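Local coordinates for flagellar hook-associated protein (Burkholderia pseudomallei, PDB 4UT1) that probably serves as a structural protein of the bacterial flagellum, forming part of the junction next to the hook, at residues Asp301-Val312 and Thr427-Ser435; Leu356-Thr367 and Thr404-Leu412. All coordinates share one frame; numbering follows the deposited sequence.

Contact 1 of 2, residues Asp301-Val312 and Thr427-Ser435; sequences DPAQAQLGALAV and TRGALDGFS
Leu431 sits as a knob in a hole formed by Gln304, Leu307, Gly308 and Ala311, just after a type I beta turn (Thr427 to Ala430) that lies against helix 287-322 of the FlgK helical domain. Leu431 and Leu307 cross at about a right angle, with Leu431 CD1 3.9 Å from Leu307 CD2, while the other branch, CD2, reaches Gly308 CA and Ala311 CB. Gly308 CA makes a CA-H...O contact of 3.2 Å with Thr427 O. Beyond it, Val312 CG2 meets Ala430 CB at 3.5 Å, and Ala311 CB touches Phe434 CD2.

An anti CG (chi1 -176°) lays the Arg428 stem across Gln304, again at about a right angle, CG 3.4 Å from Gln304 CD, and the bend at chi3 (-64°) then brings the guanidinium to Asp301. Asp301 stands over one guanidinium face; its salt bridge, OD2 to Arg428 NH2 at 3.3 Å, works through charge alone. Asp256 and Asp370 also pair with Arg428; Arg162 forms a salt bridge with Asp301 and a hydrogen bond to Gln304 OE1. A water at the guanidinium edge joins Arg428 NE to Asp301 O. Thr427 OG1 donates to an in-plane lone pair of Ala305 O at 2.7 Å, which also accepts from Ala309 N.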
loop_
_atom_site.group_PDB
_atom_site.type_symbol
_atom_site.label_atom_id
_atom_site.label_comp_id
_atom_site.label_asym_id
_atom_site.label_seq_id
_atom_site.Cartn_x
_atom_site.Cartn_y
_atom_site.Cartn_z
ATOM N N ASP A 301 -5.089 9.825 -1.533
ATOM C CA ASP A 301 -5.356 8.402 -1.480
ATOM C C ASP A 301 -4.146 7.600 -1.976
ATOM O O ASP A 301 -3.819 6.579 -1.390
ATOM C CB ASP A 301 -6.632 8.054 -2.274
ATOM C CG ASP A 301 -7.903 8.561 -1.582
ATOM O OD1 ASP A 301 -7.806 9.023 -0.424
ATOM O OD2 ASP A 301 -9.002 8.510 -2.190
ATOM N N PRO A 302 -3.461 8.066 -3.041
ATOM C CA PRO A 302 -2.250 7.316 -3.393
ATOM C C PRO A 302 -1.210 7.359 -2.291
ATOM O O PRO A 302 -0.555 6.343 -2.029
ATOM C CB PRO A 302 -1.744 8.030 -4.654
ATOM C CG PRO A 302 -3.002 8.572 -5.274
ATOM C CD PRO A 302 -3.825 9.028 -4.092
ATOM N N ALA A 303 -1.068 8.507 -1.643
ATOM C CA ALA A 303 -0.041 8.643 -0.622
ATOM C C ALA A 303 -0.315 7.682 0.519
ATOM O O ALA A 303 0.604 7.051 1.020
ATOM C CB ALA A 303 0.044 10.073 -0.101
ATOM N N GLN A 304 -1.570 7.564 0.942
ATOM C CA GLN A 304 -1.832 6.661 2.053
ATOM C C GLN A 304 -1.651 5.201 1.636
ATOM O O GLN A 304 -1.196 4.381 2.430
ATOM C CB GLN A 304 -3.225 6.862 2.640
ATOM C CG GLN A 304 -3.355 6.088 3.952
ATOM C CD GLN A 304 -4.623 6.370 4.689
ATOM O OE1 GLN A 304 -5.470 7.160 4.238
ATOM N NE2 GLN A 304 -4.782 5.722 5.837
ATOM N N ALA A 305 -1.996 4.872 0.394
ATOM C CA ALA A 305 -1.815 3.508 -0.095
ATOM C C ALA A 305 -0.331 3.152 -0.126
ATOM O O ALA A 305 0.065 2.015 0.167
ATOM C CB ALA A 305 -2.431 3.339 -1.489
ATOM N N GLN A 306 0.487 4.117 -0.527
ATOM C CA GLN A 306 1.936 3.905 -0.572
ATOM C C GLN A 306 2.548 3.756 0.813
ATOM O O GLN A 306 3.388 2.876 1.039
ATOM C CB GLN A 306 2.604 5.058 -1.326
ATOM C CG GLN A 306 2.212 5.104 -2.807
ATOM C CD GLN A 306 2.476 6.456 -3.446
ATOM O OE1 GLN A 306 3.286 7.249 -2.953
ATOM N NE2 GLN A 306 1.782 6.734 -4.539
ATOM N N LEU A 307 2.159 4.618 1.742
ATOM C CA LEU A 307 2.721 4.550 3.077
ATOM C C LEU A 307 2.190 3.304 3.776
ATOM O O LEU A 307 2.908 2.652 4.505
ATOM C CB LEU A 307 2.397 5.804 3.885
ATOM C CG LEU A 307 2.979 5.820 5.301
ATOM C CD1 LEU A 307 4.507 5.721 5.282
ATOM C CD2 LEU A 307 2.529 7.063 6.046
ATOM N N GLY A 308 0.930 2.968 3.530
ATOM C CA GLY A 308 0.370 1.732 4.052
ATOM C C GLY A 308 1.117 0.512 3.549
ATOM O O GLY A 308 1.322 -0.473 4.280
ATOM N N ALA A 309 1.544 0.581 2.293
ATOM C CA ALA A 309 2.283 -0.526 1.691
ATOM C C ALA A 309 3.614 -0.745 2.403
ATOM O O ALA A 309 4.032 -1.888 2.587
ATOM C CB ALA A 309 2.512 -0.272 0.192
ATOM N N LEU A 310 4.271 0.341 2.816
ATOM C CA LEU A 310 5.513 0.205 3.577
ATOM C C LEU A 310 5.285 -0.523 4.902
ATOM O O LEU A 310 6.059 -1.413 5.267
ATOM C CB LEU A 310 6.148 1.568 3.845
ATOM C CG LEU A 310 6.515 2.397 2.614
ATOM C CD1 LEU A 310 7.359 3.597 3.041
ATOM C CD2 LEU A 310 7.231 1.546 1.563
ATOM N N ALA A 311 4.235 -0.131 5.623
ATOM C CA ALA A 311 3.869 -0.788 6.881
ATOM C C ALA A 311 3.664 -2.297 6.694
ATOM O O ALA A 311 4.169 -3.107 7.486
ATOM C CB ALA A 311 2.609 -0.147 7.472
ATOM N N VAL A 312 2.932 -2.671 5.648
ATOM C CA VAL A 312 2.645 -4.066 5.388
ATOM C C VAL A 312 3.937 -4.811 5.069
ATOM O O VAL A 312 4.191 -5.861 5.618
ATOM C CB VAL A 312 1.646 -4.255 4.233
ATOM C CG1 VAL A 312 1.573 -5.730 3.825
ATOM C CG2 VAL A 312 0.268 -3.741 4.622
ATOM N N THR A 427 -3.941 -1.657 1.169
ATOM C CA THR A 427 -2.960 -1.102 2.111
ATOM C C THR A 427 -3.347 0.201 2.810
ATOM O O THR A 427 -2.654 0.616 3.735
ATOM C CB THR A 427 -1.610 -0.837 1.424
ATOM O OG1 THR A 427 -1.792 0.098 0.352
ATOM C CG2 THR A 427 -1.009 -2.138 0.882
ATOM N N ARG A 428 -4.429 0.842 2.384
ATOM C CA ARG A 428 -4.794 2.121 3.006
ATOM C C ARG A 428 -4.945 1.978 4.517
ATOM O O ARG A 428 -4.451 2.821 5.280
ATOM C CB ARG A 428 -6.097 2.683 2.422
ATOM C CG ARG A 428 -6.413 4.062 3.000
ATOM C CD ARG A 428 -7.752 4.624 2.537
ATOM N NE ARG A 428 -7.790 4.868 1.099
ATOM C CZ ARG A 428 -8.871 5.274 0.442
ATOM N NH1 ARG A 428 -10.007 5.487 1.104
ATOM N NH2 ARG A 428 -8.817 5.469 -0.875
ATOM N N GLY A 429 -5.644 0.925 4.939
ATOM C CA GLY A 429 -5.937 0.691 6.347
ATOM C C GLY A 429 -4.848 0.069 7.197
ATOM O O GLY A 429 -5.029 -0.138 8.404
ATOM N N ALA A 430 -3.710 -0.236 6.588
ATOM C CA ALA A 430 -2.638 -0.896 7.316
ATOM C C ALA A 430 -2.110 -0.030 8.457
ATOM O O ALA A 430 -1.648 -0.553 9.475
ATOM C CB ALA A 430 -1.508 -1.263 6.369
ATOM N N LEU A 431 -2.176 1.283 8.279
ATOM C CA LEU A 431 -1.649 2.214 9.276
ATOM C C LEU A 431 -2.475 2.225 10.552
ATOM O O LEU A 431 -1.921 2.277 11.651
ATOM C CB LEU A 431 -1.584 3.631 8.708
ATOM C CG LEU A 431 -0.776 3.850 7.428
ATOM C CD1 LEU A 431 -0.799 5.321 7.027
ATOM C CD2 LEU A 431 0.662 3.319 7.609
ATOM N N ASP A 432 -3.798 2.218 10.406
ATOM C CA ASP A 432 -4.679 2.407 11.557
ATOM C C ASP A 432 -4.629 1.212 12.492
ATOM O O ASP A 432 -4.856 1.355 13.692
ATOM C CB ASP A 432 -6.131 2.661 11.110
ATOM C CG ASP A 432 -6.314 4.003 10.433
ATOM O OD1 ASP A 432 -5.717 5.002 10.894
ATOM O OD2 ASP A 432 -7.078 4.062 9.441
ATOM N N GLY A 433 -4.325 0.039 11.941
ATOM C CA GLY A 433 -4.224 -1.176 12.724
ATOM C C GLY A 433 -2.804 -1.611 13.054
ATOM O O GLY A 433 -2.619 -2.604 13.751
ATOM N N PHE A 434 -1.807 -0.866 12.576
ATOM C CA PHE A 434 -0.406 -1.244 12.805
ATOM C C PHE A 434 -0.089 -1.325 14.292
ATOM O O PHE A 434 -0.300 -0.365 15.030
ATOM C CB PHE A 434 0.554 -0.248 12.137
ATOM C CG PHE A 434 1.987 -0.708 12.144
ATOM C CD1 PHE A 434 2.825 -0.419 13.216
ATOM C CD2 PHE A 434 2.491 -1.442 11.085
ATOM C CE1 PHE A 434 4.158 -0.874 13.235
ATOM C CE2 PHE A 434 3.818 -1.889 11.096
ATOM C CZ PHE A 434 4.645 -1.589 12.173
ATOM N N SER A 435 0.438 -2.461 14.743
ATOM C CA SER A 435 0.824 -2.565 16.145
ATOM C C SER A 435 1.864 -3.630 16.397
ATOM O O SER A 435 2.111 -4.482 15.559
ATOM C CB SER A 435 -0.385 -2.865 17.015
ATOM O OG SER A 435 -1.026 -4.028 16.572
HETATM O O HOH W 1 -5.377 4.682 -0.213
HETATM O O HOH W 2 -6.658 6.170 7.870
#

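Contact 2 of 2, residues Leu356-Thr367 and Thr404-Leu412; sequences LSVSFVDGTQPT and TIGGLKLSL. With EDO (1,2-ethanediol), chain T.
An antiparallel strand pair in the D2-like domain joins residues 356-360 to 408-412, the central strand of a three-stranded sheet; a tight type I' turn from Ile405 to Leu408, with Gly406 and Gly407 both at positive phi, links that strand to 402-405. Ser357 with Ser411 and Ser359 with Lys409 are the hydrogen-bonded pairs. Their bonds are nearly straight, as in Ser411 N to Ser357 O, 2.9 Å with an N-H...O angle of 171°. A last rung, Val361 N to Gly407 O at 3.0 Å, comes from above the carbonyl plane, and a water that accepts from Asp362 N lies 2.7 Å from Gly407 O.

On one face Val358 and Leu410 lie side by side, CG2 to CD2 3.9 Å, and Leu356 crosses Leu412 obliquely, its CD1 3.7 Å from Leu412 CG. This face meets Phe422 and Val424 of strand 421-425. The opposite face carries Ser357, Ser359, Lys409 and Ser411, with a 1,2-ethanediol, probably from the crystallisation liquor, among the serines; its bond with Ser359 OG is weak. Phe360 still pairs with Leu408, but the two side chains diverge from the sheet faces; Pro366 CB lies over one face of the Phe360 ring and Thr367 OG1 in plane at its edge, while Leu408 CD2 lies 3.9 Å from Phe360 CD1.

Past the strand, Asp362 OD1 forms an Asx turn, accepting Thr364 N and Thr364 OG1 from the same face of the carboxylate; Gln365 NE2 donates to Asp362 OD2 at 2.8 Å. The turning of apolar residues toward a neighbouring sheet and polar ones away from it is consistent with a two-sheet beta sandwich.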
loop_
_atom_site.group_PDB
_atom_site.type_symbol
_atom_site.label_atom_id
_atom_site.label_comp_id
_atom_site.label_asym_id
_atom_site.label_seq_id
_atom_site.Cartn_x
_atom_site.Cartn_y
_atom_site.Cartn_z
ATOM N N LEU A 356 -16.519 -10.185 -1.609
ATOM C CA LEU A 356 -15.133 -10.354 -2.011
ATOM C C LEU A 356 -14.197 -10.228 -0.819
ATOM O O LEU A 356 -14.375 -9.363 0.029
ATOM C CB LEU A 356 -14.763 -9.323 -3.075
ATOM C CG LEU A 356 -13.310 -9.262 -3.538
ATOM C CD1 LEU A 356 -12.908 -10.528 -4.335
ATOM C CD2 LEU A 356 -13.108 -8.016 -4.379
ATOM N N SER A 357 -13.210 -11.112 -0.760
ATOM C CA SER A 357 -12.139 -10.995 0.217
ATOM C C SER A 357 -10.825 -11.018 -0.551
ATOM O O SER A 357 -10.738 -11.630 -1.621
ATOM C CB SER A 357 -12.207 -12.117 1.254
ATOM O OG SER A 357 -12.082 -13.387 0.645
ATOM N N VAL A 358 -9.812 -10.337 -0.022
ATOM C CA VAL A 358 -8.558 -10.150 -0.745
ATOM C C VAL A 358 -7.370 -10.395 0.181
ATOM O O VAL A 358 -7.415 -10.030 1.347
ATOM C CB VAL A 358 -8.464 -8.721 -1.340
ATOM C CG1 VAL A 358 -7.184 -8.536 -2.123
ATOM C CG2 VAL A 358 -9.681 -8.423 -2.231
ATOM N N SER A 359 -6.324 -11.028 -0.335
ATOM C CA SER A 359 -5.071 -11.131 0.410
ATOM C C SER A 359 -3.892 -10.896 -0.520
ATOM O O SER A 359 -4.066 -10.764 -1.735
ATOM C CB SER A 359 -4.955 -12.491 1.099
ATOM O OG SER A 359 -4.925 -13.540 0.153
ATOM N N PHE A 360 -2.690 -10.833 0.046
ATOM C CA PHE A 360 -1.500 -10.654 -0.766
ATOM C C PHE A 360 -0.952 -12.003 -1.203
ATOM O O PHE A 360 -0.941 -12.969 -0.433
ATOM C CB PHE A 360 -0.424 -9.866 -0.006
ATOM C CG PHE A 360 -0.847 -8.465 0.335
ATOM C CD1 PHE A 360 -0.944 -7.494 -0.659
ATOM C CD2 PHE A 360 -1.178 -8.127 1.629
ATOM C CE1 PHE A 360 -1.358 -6.194 -0.356
ATOM C CE2 PHE A 360 -1.611 -6.835 1.937
ATOM C CZ PHE A 360 -1.683 -5.873 0.947
ATOM N N VAL A 361 -0.514 -12.062 -2.451
ATOM C CA VAL A 361 0.270 -13.195 -2.922
ATOM C C VAL A 361 1.524 -13.304 -2.057
ATOM O O VAL A 361 1.909 -14.386 -1.610
ATOM C CB VAL A 361 0.651 -13.028 -4.396
ATOM C CG1 VAL A 361 1.608 -14.131 -4.822
ATOM C CG2 VAL A 361 -0.611 -13.021 -5.265
ATOM N N ASP A 362 2.141 -12.155 -1.807
ATOM C CA ASP A 362 3.346 -12.064 -0.990
ATOM C C ASP A 362 3.245 -10.798 -0.160
ATOM O O ASP A 362 3.452 -9.722 -0.695
ATOM C CB ASP A 362 4.599 -12.018 -1.873
ATOM C CG ASP A 362 5.890 -12.005 -1.077
ATOM O OD1 ASP A 362 5.852 -11.827 0.161
ATOM O OD2 ASP A 362 6.961 -12.170 -1.704
ATOM N N GLY A 363 2.969 -10.937 1.138
ATOM C CA GLY A 363 2.869 -9.786 2.029
ATOM C C GLY A 363 4.121 -8.932 2.103
ATOM O O GLY A 363 4.068 -7.771 2.516
ATOM N N THR A 364 5.277 -9.490 1.750
ATOM C CA THR A 364 6.495 -8.680 1.801
ATOM C C THR A 364 6.590 -7.803 0.563
ATOM O O THR A 364 7.358 -6.842 0.531
ATOM C CB THR A 364 7.787 -9.533 1.907
ATOM O OG1 THR A 364 7.952 -10.292 0.709
ATOM C CG2 THR A 364 7.737 -10.461 3.124
ATOM N N GLN A 365 5.820 -8.148 -0.465
ATOM C CA GLN A 365 5.735 -7.310 -1.661
ATOM C C GLN A 365 4.284 -6.949 -1.954
ATOM O O GLN A 365 3.682 -7.453 -2.903
ATOM C CB GLN A 365 6.361 -8.016 -2.866
ATOM C CG GLN A 365 7.796 -8.466 -2.624
ATOM C CD GLN A 365 8.344 -9.281 -3.776
ATOM O OE1 GLN A 365 8.932 -8.737 -4.711
ATOM N NE2 GLN A 365 8.133 -10.589 -3.727
ATOM N N PRO A 366 3.712 -6.060 -1.138
ATOM C CA PRO A 366 2.307 -5.680 -1.296
ATOM C C PRO A 366 2.103 -4.742 -2.474
ATOM O O PRO A 366 3.061 -4.189 -3.018
ATOM C CB PRO A 366 1.993 -4.968 0.028
ATOM C CG PRO A 366 3.289 -4.379 0.420
ATOM C CD PRO A 366 4.363 -5.335 -0.032
ATOM N N THR A 367 0.847 -4.570 -2.863
ATOM C CA THR A 367 0.476 -3.556 -3.831
ATOM C C THR A 367 0.624 -2.186 -3.192
ATOM O O THR A 367 0.730 -2.089 -1.968
ATOM C CB THR A 367 -0.969 -3.746 -4.306
ATOM O OG1 THR A 367 -1.821 -3.854 -3.160
ATOM C CG2 THR A 367 -1.075 -5.033 -5.129
ATOM N N THR A 404 -6.016 -14.605 -9.194
ATOM C CA THR A 404 -4.860 -13.819 -8.807
ATOM C C THR A 404 -4.558 -12.779 -9.878
ATOM O O THR A 404 -4.374 -13.114 -11.043
ATOM C CB THR A 404 -3.611 -14.705 -8.583
ATOM O OG1 THR A 404 -3.870 -15.626 -7.520
ATOM C CG2 THR A 404 -2.406 -13.846 -8.209
ATOM N N ILE A 405 -4.526 -11.513 -9.476
ATOM C CA ILE A 405 -4.223 -10.424 -10.395
ATOM C C ILE A 405 -3.330 -9.409 -9.715
ATOM O O ILE A 405 -3.649 -8.964 -8.627
ATOM C CB ILE A 405 -5.498 -9.695 -10.862
ATOM C CG1 ILE A 405 -6.481 -10.677 -11.508
ATOM C CG2 ILE A 405 -5.144 -8.554 -11.808
ATOM C CD1 ILE A 405 -7.843 -10.063 -11.808
ATOM N N GLY A 406 -2.224 -9.048 -10.356
ATOM C CA GLY A 406 -1.405 -7.927 -9.920
ATOM C C GLY A 406 -0.926 -7.929 -8.478
ATOM O O GLY A 406 -0.786 -6.864 -7.857
ATOM N N GLY A 407 -0.666 -9.116 -7.938
ATOM C CA GLY A 407 -0.112 -9.234 -6.597
ATOM C C GLY A 407 -1.155 -9.561 -5.546
ATOM O O GLY A 407 -0.833 -9.721 -4.365
ATOM N N LEU A 408 -2.409 -9.650 -5.982
ATOM C CA LEU A 408 -3.533 -9.905 -5.088
ATOM C C LEU A 408 -4.212 -11.241 -5.337
ATOM O O LEU A 408 -4.419 -11.637 -6.483
ATOM C CB LEU A 408 -4.585 -8.808 -5.233
ATOM C CG LEU A 408 -4.129 -7.388 -4.936
ATOM C CD1 LEU A 408 -5.275 -6.423 -5.232
ATOM C CD2 LEU A 408 -3.675 -7.301 -3.473
ATOM N N LYS A 409 -4.594 -11.906 -4.253
ATOM C CA LYS A 409 -5.447 -13.081 -4.328
ATOM C C LYS A 409 -6.874 -12.635 -4.053
ATOM O O LYS A 409 -7.173 -12.100 -2.985
ATOM C CB LYS A 409 -5.006 -14.158 -3.334
ATOM C CG LYS A 409 -3.623 -14.757 -3.636
ATOM C CD LYS A 409 -3.198 -15.775 -2.574
ATOM C CE LYS A 409 -1.779 -16.292 -2.816
ATOM N NZ LYS A 409 -1.233 -16.996 -1.616
ATOM N N LEU A 410 -7.751 -12.850 -5.026
ATOM C CA LEU A 410 -9.117 -12.353 -4.926
ATOM C C LEU A 410 -10.095 -13.517 -4.881
ATOM O O LEU A 410 -10.115 -14.368 -5.778
ATOM C CB LEU A 410 -9.426 -11.416 -6.095
ATOM C CG LEU A 410 -8.522 -10.188 -6.211
ATOM C CD1 LEU A 410 -7.769 -10.177 -7.530
ATOM C CD2 LEU A 410 -9.342 -8.910 -6.043
ATOM N N SER A 411 -10.890 -13.562 -3.819
ATOM C CA SER A 411 -11.832 -14.652 -3.628
ATOM C C SER A 411 -13.264 -14.166 -3.440
ATOM O O SER A 411 -13.551 -13.367 -2.554
ATOM C CB SER A 411 -11.392 -15.501 -2.440
ATOM O OG SER A 411 -10.176 -16.133 -2.771
ATOM N N LEU A 412 -14.159 -14.668 -4.285
ATOM C CA LEU A 412 -15.564 -14.286 -4.250
ATOM C C LEU A 412 -16.432 -15.430 -3.750
ATOM O O LEU A 412 -16.127 -16.589 -3.989
ATOM C CB LEU A 412 -16.021 -13.844 -5.634
ATOM C CG LEU A 412 -15.334 -12.574 -6.141
ATOM C CD1 LEU A 412 -14.780 -12.799 -7.532
ATOM C CD2 LEU A 412 -16.306 -11.393 -6.123
HETATM C C1 EDO T . -9.220 -14.425 0.615
HETATM O O1 EDO T . -8.281 -13.747 1.450
HETATM C C2 EDO T . -8.442 -15.160 -0.469
HETATM O O2 EDO T . -7.922 -14.202 -1.394
HETATM O O HOH W 3 1.640 -9.501 -3.257
#

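Along the chain the order is 301-312, 356-367, 404-412, 427-435, and contact 2 thus falls wholly within the excursion that contact 1 closes. Their centres lie about 15 Å apart. Helix 287-322 leads out to the D2-like beta domain, and strand 421-425, which packs against the apolar face of the paired strands, delivers the chain back to the helix at Thr427. The two contacts also touch directly: Thr367 O packs on Ala309 CB and on Thr427 CG2, each at 3.3 Å, and Gly363 O approaches Val312 CG1. Together they illustrate how a beta domain that appears to be inserted is seated on a long helix through its own loop and the turn that follows its last strand.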